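Local structure of prophenoloxidase b (Marsupenaeus japonicus, 3WKY) at residues R12-L17 / V99-K104; K91-L96 / Y121-L126. The protein is the inactive precursor of a type 3 copper phenoloxidase that probably hydroxylates monophenols and oxidises o-diphenols at a dicopper site. One frame throughout, in Å; residues are numbered along the deposited sequence.

Contact 1: residues R12-L17 / V99-K104; sequences RQLFYL and VAIMVK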
loop_
_atom_site.group_PDB
_atom_site.type_symbol
_atom_site.label_atom_id
_atom_site.label_comp_id
_atom_site.label_asym_id
_atom_site.label_seq_id
_atom_site.Cartn_x
_atom_site.Cartn_y
_atom_site.Cartn_z
ATOM N N ARG A 12 43.884 -38.593 -5.031
ATOM C CA ARG A 12 43.813 -37.190 -4.644
ATOM C C ARG A 12 44.075 -36.276 -5.833
ATOM O O ARG A 12 43.583 -35.148 -5.894
ATOM C CB ARG A 12 44.840 -36.916 -3.552
ATOM C CG ARG A 12 44.678 -35.586 -2.848
ATOM C CD ARG A 12 45.449 -35.609 -1.542
ATOM N NE ARG A 12 45.562 -36.972 -1.028
ATOM C CZ ARG A 12 45.991 -37.285 0.191
ATOM N NH1 ARG A 12 46.343 -36.330 1.040
ATOM N NH2 ARG A 12 46.062 -38.557 0.564
ATOM N N GLN A 13 44.859 -36.770 -6.786
ATOM C CA GLN A 13 45.185 -35.996 -7.978
ATOM C C GLN A 13 43.975 -35.793 -8.884
ATOM O O GLN A 13 43.962 -34.888 -9.714
ATOM C CB GLN A 13 46.314 -36.673 -8.755
ATOM C CG GLN A 13 47.667 -36.588 -8.073
ATOM C CD GLN A 13 48.752 -37.306 -8.852
ATOM O OE1 GLN A 13 48.468 -38.164 -9.693
ATOM N NE2 GLN A 13 50.002 -36.959 -8.576
ATOM N N LEU A 14 42.960 -36.638 -8.728
ATOM C CA LEU A 14 41.756 -36.536 -9.547
ATOM C C LEU A 14 40.959 -35.272 -9.221
ATOM O O LEU A 14 40.154 -34.823 -10.031
ATOM C CB LEU A 14 40.874 -37.762 -9.347
ATOM C CG LEU A 14 41.583 -39.110 -9.463
ATOM C CD1 LEU A 14 40.720 -40.216 -8.875
ATOM C CD2 LEU A 14 41.918 -39.413 -10.903
ATOM N N PHE A 15 41.186 -34.714 -8.035
ATOM C CA PHE A 15 40.499 -33.497 -7.599
ATOM C C PHE A 15 41.099 -32.265 -8.263
ATOM O O PHE A 15 40.480 -31.198 -8.283
ATOM C CB PHE A 15 40.639 -33.324 -6.079
ATOM C CG PHE A 15 39.858 -34.326 -5.253
ATOM C CD1 PHE A 15 40.393 -35.576 -4.948
ATOM C CD2 PHE A 15 38.610 -33.992 -4.730
ATOM C CE1 PHE A 15 39.684 -36.486 -4.171
ATOM C CE2 PHE A 15 37.893 -34.898 -3.946
ATOM C CZ PHE A 15 38.428 -36.148 -3.667
ATOM N N TYR A 16 42.314 -32.406 -8.794
ATOM C CA TYR A 16 43.078 -31.245 -9.265
ATOM C C TYR A 16 42.669 -30.714 -10.644
ATOM O O TYR A 16 42.097 -31.440 -11.455
ATOM C CB TYR A 16 44.578 -31.546 -9.242
ATOM C CG TYR A 16 45.128 -31.700 -7.847
ATOM C CD1 TYR A 16 44.372 -31.328 -6.742
ATOM C CD2 TYR A 16 46.399 -32.213 -7.630
ATOM C CE1 TYR A 16 44.861 -31.467 -5.458
ATOM C CE2 TYR A 16 46.900 -32.352 -6.344
ATOM C CZ TYR A 16 46.121 -31.978 -5.263
ATOM O OH TYR A 16 46.601 -32.111 -3.980
ATOM N N LEU A 17 42.971 -29.433 -10.873
ATOM C CA LEU A 17 42.671 -28.739 -12.127
ATOM C C LEU A 17 41.307 -29.117 -12.716
ATOM O O LEU A 17 41.232 -29.592 -13.847
ATOM C CB LEU A 17 43.783 -29.012 -13.153
ATOM C CG LEU A 17 45.214 -28.716 -12.695
ATOM C CD1 LEU A 17 46.212 -29.005 -13.821
ATOM C CD2 LEU A 17 45.373 -27.283 -12.198
ATOM N N VAL A 99 37.850 -45.325 -13.650
ATOM C CA VAL A 99 36.517 -44.824 -13.982
ATOM C C VAL A 99 36.480 -43.294 -13.911
ATOM O O VAL A 99 35.915 -42.636 -14.788
ATOM C CB VAL A 99 35.433 -45.443 -13.077
ATOM C CG1 VAL A 99 34.115 -44.694 -13.218
ATOM C CG2 VAL A 99 35.247 -46.914 -13.411
ATOM N N ALA A 100 37.102 -42.741 -12.873
ATOM C CA ALA A 100 37.227 -41.293 -12.708
ATOM C C ALA A 100 37.902 -40.644 -13.917
ATOM O O ALA A 100 37.356 -39.716 -14.515
ATOM C CB ALA A 100 37.999 -40.969 -11.438
ATOM N N ILE A 101 39.094 -41.132 -14.258
ATOM C CA ILE A 101 39.857 -40.617 -15.396
ATOM C C ILE A 101 39.063 -40.683 -16.704
ATOM O O ILE A 101 39.087 -39.743 -17.499
ATOM C CB ILE A 101 41.190 -41.382 -15.563
ATOM C CG1 ILE A 101 42.143 -41.056 -14.413
ATOM C CG2 ILE A 101 41.849 -41.040 -16.893
ATOM C CD1 ILE A 101 42.545 -39.599 -14.357
ATOM N N MET A 102 38.344 -41.783 -16.917
ATOM C CA MET A 102 37.570 -41.950 -18.144
ATOM C C MET A 102 36.369 -41.004 -18.237
ATOM O O MET A 102 36.060 -40.485 -19.313
ATOM C CB MET A 102 37.093 -43.402 -18.297
ATOM C CG MET A 102 36.283 -43.647 -19.567
ATOM S SD MET A 102 35.946 -45.390 -19.917
ATOM C CE MET A 102 37.625 -46.010 -20.064
ATOM N N VAL A 103 35.698 -40.781 -17.109
ATOM C CA VAL A 103 34.437 -40.036 -17.111
ATOM C C VAL A 103 34.633 -38.521 -16.971
ATOM O O VAL A 103 33.735 -37.739 -17.292
ATOM C CB VAL A 103 33.478 -40.560 -16.011
ATOM C CG1 VAL A 103 33.845 -39.976 -14.658
ATOM C CG2 VAL A 103 32.044 -40.236 -16.353
ATOM N N LYS A 104 35.816 -38.119 -16.520
ATOM C CA LYS A 104 36.091 -36.732 -16.161
ATOM C C LYS A 104 35.808 -35.716 -17.271
ATOM O O LYS A 104 35.305 -34.623 -16.993
ATOM C CB LYS A 104 37.533 -36.588 -15.682
ATOM C CG LYS A 104 37.908 -35.186 -15.263
ATOM C CD LYS A 104 39.372 -35.112 -14.886
ATOM C CE LYS A 104 39.678 -33.854 -14.108
ATOM N NZ LYS A 104 39.807 -32.621 -14.924
#
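Leu14 meets the helix 93-103 with both of its methyl branches, each finding a different partner. Leu14 CD1 lies 3.8 Å from CB of Ala100, while CD2 touches Ile101 CD1 at 3.5 Å and also reaches Ile101 CG1. The CG of Leu14 stands anti to its carbonyl carbon (chi1 -49°), a turn that carries its two methyls to the helix. Ile101 comes closer at its end than at its base, and the two side chains cross at about a right angle, methyl against methyl. Alanine suits Ala100 because its single methyl, which points toward the incoming segment, leaves room for Leu14 CD1 at this close approach, the CA atoms of Leu14 and Ala100 being 7.3 Å apart. The contact joins the N-terminal segment, just after helix 9-12, to a helix of the all-alpha domain of the hemocyanin family. Leu14 also touches Leu116 of helix 109-122, and Ile101 also touches Thr22 of helix 22-29 and Pro34, so the packing continues past the two segments. One turn beyond Ala100, Lys104 carries its four-carbon arm, with CG anti to the backbone N (chi1 -179°), toward the same segment. Its CE passes 4.2 Å from Leu14 O, and a bend at chi4 of -79° leaves NZ 3.5 Å from Leu17 O, an approach of charge to carbonyl that is too long to count as a hydrogen bond.

Contact 2: residues K91-L96 / Y121-L126; sequences KSLNVL and YERKDL
Leu93 fits its CD2 methyl against Arg123 and Asp125 where the start of helix 93-103 meets the type I beta turn from Arg123 to Leu126, which follows helix 109-122 in the hemocyanin all-alpha domain. On the tightly packed side, Leu93 CD2 lies 3.6 Å from Arg123 NE and 3.9 Å from Leu126 CD2. Leu96, deeper in the contact, sets its CD2 4.0 Å from Arg123 CD, and Leu11 of helix 9-12 touches Leu96 and Leu126. Arginine suits this place because its methylene chain packs on leucine while its bent end (chi3 67°) turns to Asp125. The salt bridge is side-on: Arg123 NH2 gives Asp125 OD2 a bond of 2.8 Å in the guanidinium plane, Arg123 NE reaches OD1 tilted from it, and both oxygens use syn lone pairs. NH1 also bonds to Ala90 O. With an alanine in place of Arg123, the Asp125 carboxylate would probably lose its partner and a gap open beside Leu93 and Leu96. Toward the looser side, where Lys91 and Asp125 are exposed, Ser92 caps the helix by taking a bond from Val95 N to OG, and a water accepts from Arg123 NH2 at 3.1 Å while giving a weak bond to Lys91 O.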
loop_
_atom_site.group_PDB
_atom_site.type_symbol
_atom_site.label_atom_id
_atom_site.label_comp_id
_atom_site.label_asym_id
_atom_site.label_seq_id
_atom_site.Cartn_x
_atom_site.Cartn_y
_atom_site.Cartn_z
ATOM N N LYS A 91 35.005 -52.101 -7.860
ATOM C CA LYS A 91 35.554 -53.245 -7.145
ATOM C C LYS A 91 36.877 -52.952 -6.439
ATOM O O LYS A 91 37.228 -53.646 -5.483
ATOM C CB LYS A 91 35.669 -54.466 -8.056
ATOM C CG LYS A 91 36.546 -54.272 -9.271
ATOM C CD LYS A 91 36.399 -55.465 -10.200
ATOM C CE LYS A 91 37.631 -55.665 -11.060
ATOM N NZ LYS A 91 37.487 -56.879 -11.908
ATOM N N SER A 92 37.589 -51.918 -6.872
ATOM C CA SER A 92 38.838 -51.543 -6.213
ATOM C C SER A 92 39.173 -50.073 -6.422
ATOM O O SER A 92 38.590 -49.417 -7.280
ATOM C CB SER A 92 39.998 -52.391 -6.747
ATOM O OG SER A 92 40.313 -52.026 -8.084
ATOM N N LEU A 93 40.135 -49.569 -5.651
ATOM C CA LEU A 93 40.588 -48.194 -5.820
ATOM C C LEU A 93 41.267 -47.956 -7.171
ATOM O O LEU A 93 41.175 -46.862 -7.730
ATOM C CB LEU A 93 41.493 -47.774 -4.666
ATOM C CG LEU A 93 40.792 -47.760 -3.305
ATOM C CD1 LEU A 93 41.732 -47.305 -2.203
ATOM C CD2 LEU A 93 39.541 -46.872 -3.356
ATOM N N ASN A 94 41.945 -48.973 -7.699
ATOM C CA ASN A 94 42.528 -48.868 -9.037
ATOM C C ASN A 94 41.445 -48.703 -10.099
ATOM O O ASN A 94 41.558 -47.865 -10.992
ATOM C CB ASN A 94 43.410 -50.086 -9.352
ATOM C CG ASN A 94 44.762 -50.021 -8.662
ATOM O OD1 ASN A 94 45.416 -48.977 -8.650
ATOM N ND2 ASN A 94 45.183 -51.137 -8.072
ATOM N N VAL A 95 40.393 -49.506 -9.993
ATOM C CA VAL A 95 39.260 -49.394 -10.900
ATOM C C VAL A 95 38.527 -48.055 -10.721
ATOM O O VAL A 95 38.104 -47.431 -11.699
ATOM C CB VAL A 95 38.290 -50.571 -10.717
ATOM C CG1 VAL A 95 36.990 -50.318 -11.453
ATOM C CG2 VAL A 95 38.938 -51.869 -11.199
ATOM N N LEU A 96 38.387 -47.610 -9.474
ATOM C CA LEU A 96 37.795 -46.297 -9.208
ATOM C C LEU A 96 38.583 -45.207 -9.932
ATOM O O LEU A 96 38.007 -44.374 -10.632
ATOM C CB LEU A 96 37.743 -46.016 -7.701
ATOM C CG LEU A 96 37.478 -44.576 -7.249
ATOM C CD1 LEU A 96 36.199 -44.055 -7.852
ATOM C CD2 LEU A 96 37.420 -44.494 -5.727
ATOM N N TYR A 121 33.389 -40.326 1.772
ATOM C CA TYR A 121 32.574 -40.559 2.958
ATOM C C TYR A 121 31.911 -41.931 2.922
ATOM O O TYR A 121 31.782 -42.595 3.944
ATOM C CB TYR A 121 31.500 -39.464 3.128
ATOM C CG TYR A 121 32.085 -38.174 3.634
ATOM C CD1 TYR A 121 32.396 -38.023 4.978
ATOM C CD2 TYR A 121 32.345 -37.115 2.771
ATOM C CE1 TYR A 121 32.948 -36.860 5.455
ATOM C CE2 TYR A 121 32.902 -35.941 3.241
ATOM C CZ TYR A 121 33.201 -35.828 4.589
ATOM O OH TYR A 121 33.760 -34.681 5.079
ATOM N N GLU A 122 31.494 -42.363 1.742
ATOM C CA GLU A 122 30.717 -43.592 1.621
ATOM C C GLU A 122 31.592 -44.844 1.547
ATOM O O GLU A 122 31.213 -45.899 2.054
ATOM C CB GLU A 122 29.779 -43.527 0.412
ATOM C CG GLU A 122 28.439 -42.859 0.701
ATOM C CD GLU A 122 27.670 -43.564 1.808
ATOM O OE1 GLU A 122 27.684 -43.071 2.954
ATOM O OE2 GLU A 122 27.056 -44.618 1.535
ATOM N N ARG A 123 32.756 -44.733 0.912
ATOM C CA ARG A 123 33.633 -45.907 0.809
ATOM C C ARG A 123 34.376 -46.128 2.124
ATOM O O ARG A 123 34.922 -45.184 2.704
ATOM C CB ARG A 123 34.628 -45.777 -0.344
ATOM C CG ARG A 123 34.019 -45.988 -1.733
ATOM C CD ARG A 123 35.105 -45.986 -2.808
ATOM N NE ARG A 123 36.012 -47.138 -2.706
ATOM C CZ ARG A 123 35.881 -48.262 -3.412
ATOM N NH1 ARG A 123 34.883 -48.395 -4.278
ATOM N NH2 ARG A 123 36.752 -49.258 -3.259
ATOM N N LYS A 124 34.397 -47.376 2.585
ATOM C CA LYS A 124 35.055 -47.709 3.847
ATOM C C LYS A 124 36.574 -47.727 3.742
ATOM O O LYS A 124 37.264 -47.602 4.754
ATOM C CB LYS A 124 34.557 -49.055 4.370
ATOM C CG LYS A 124 33.102 -49.047 4.799
ATOM C CD LYS A 124 32.584 -50.465 4.976
ATOM C CE LYS A 124 31.095 -50.479 5.291
ATOM N NZ LYS A 124 30.808 -49.936 6.643
ATOM N N ASP A 125 37.092 -47.865 2.524
ATOM C CA ASP A 125 38.541 -47.919 2.336
ATOM C C ASP A 125 39.148 -46.547 2.062
ATOM O O ASP A 125 40.349 -46.429 1.786
ATOM C CB ASP A 125 38.926 -48.930 1.243
ATOM C CG ASP A 125 38.242 -48.658 -0.083
ATOM O OD1 ASP A 125 37.392 -47.737 -0.159
ATOM O OD2 ASP A 125 38.548 -49.384 -1.055
ATOM N N LEU A 126 38.309 -45.515 2.156
ATOM C CA LEU A 126 38.753 -44.133 1.977
ATOM C C LEU A 126 38.428 -43.316 3.219
ATOM O O LEU A 126 37.444 -43.586 3.909
ATOM C CB LEU A 126 38.079 -43.502 0.749
ATOM C CG LEU A 126 38.454 -44.046 -0.630
ATOM C CD1 LEU A 126 37.708 -43.271 -1.718
ATOM C CD2 LEU A 126 39.962 -43.961 -0.833
HETATM O O HOH W 1 36.030 -52.307 -3.529
#

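The two contacts, whose centres are 14 Å apart on the same side of the chain's centre, draw on one helix, 93-103: contact 2 uses its first turn and contact 1 its later turns. Along the chain the segments alternate, 12-17 first, then 91-96, 99-104 and 121-126, so the two pairings cross. Contact 1 spans 81 intervening residues, whereas contact 2 spans 24, mostly helical, and joins the start of helix 93-103 to the turn that follows helix 109-122. Contact 1 is the more buried and contact 2 is partly open to solvent. Contact 1 attaches the N-terminal segment to this helix of the hemocyanin all-alpha domain, and contact 2 ties the helix to the next.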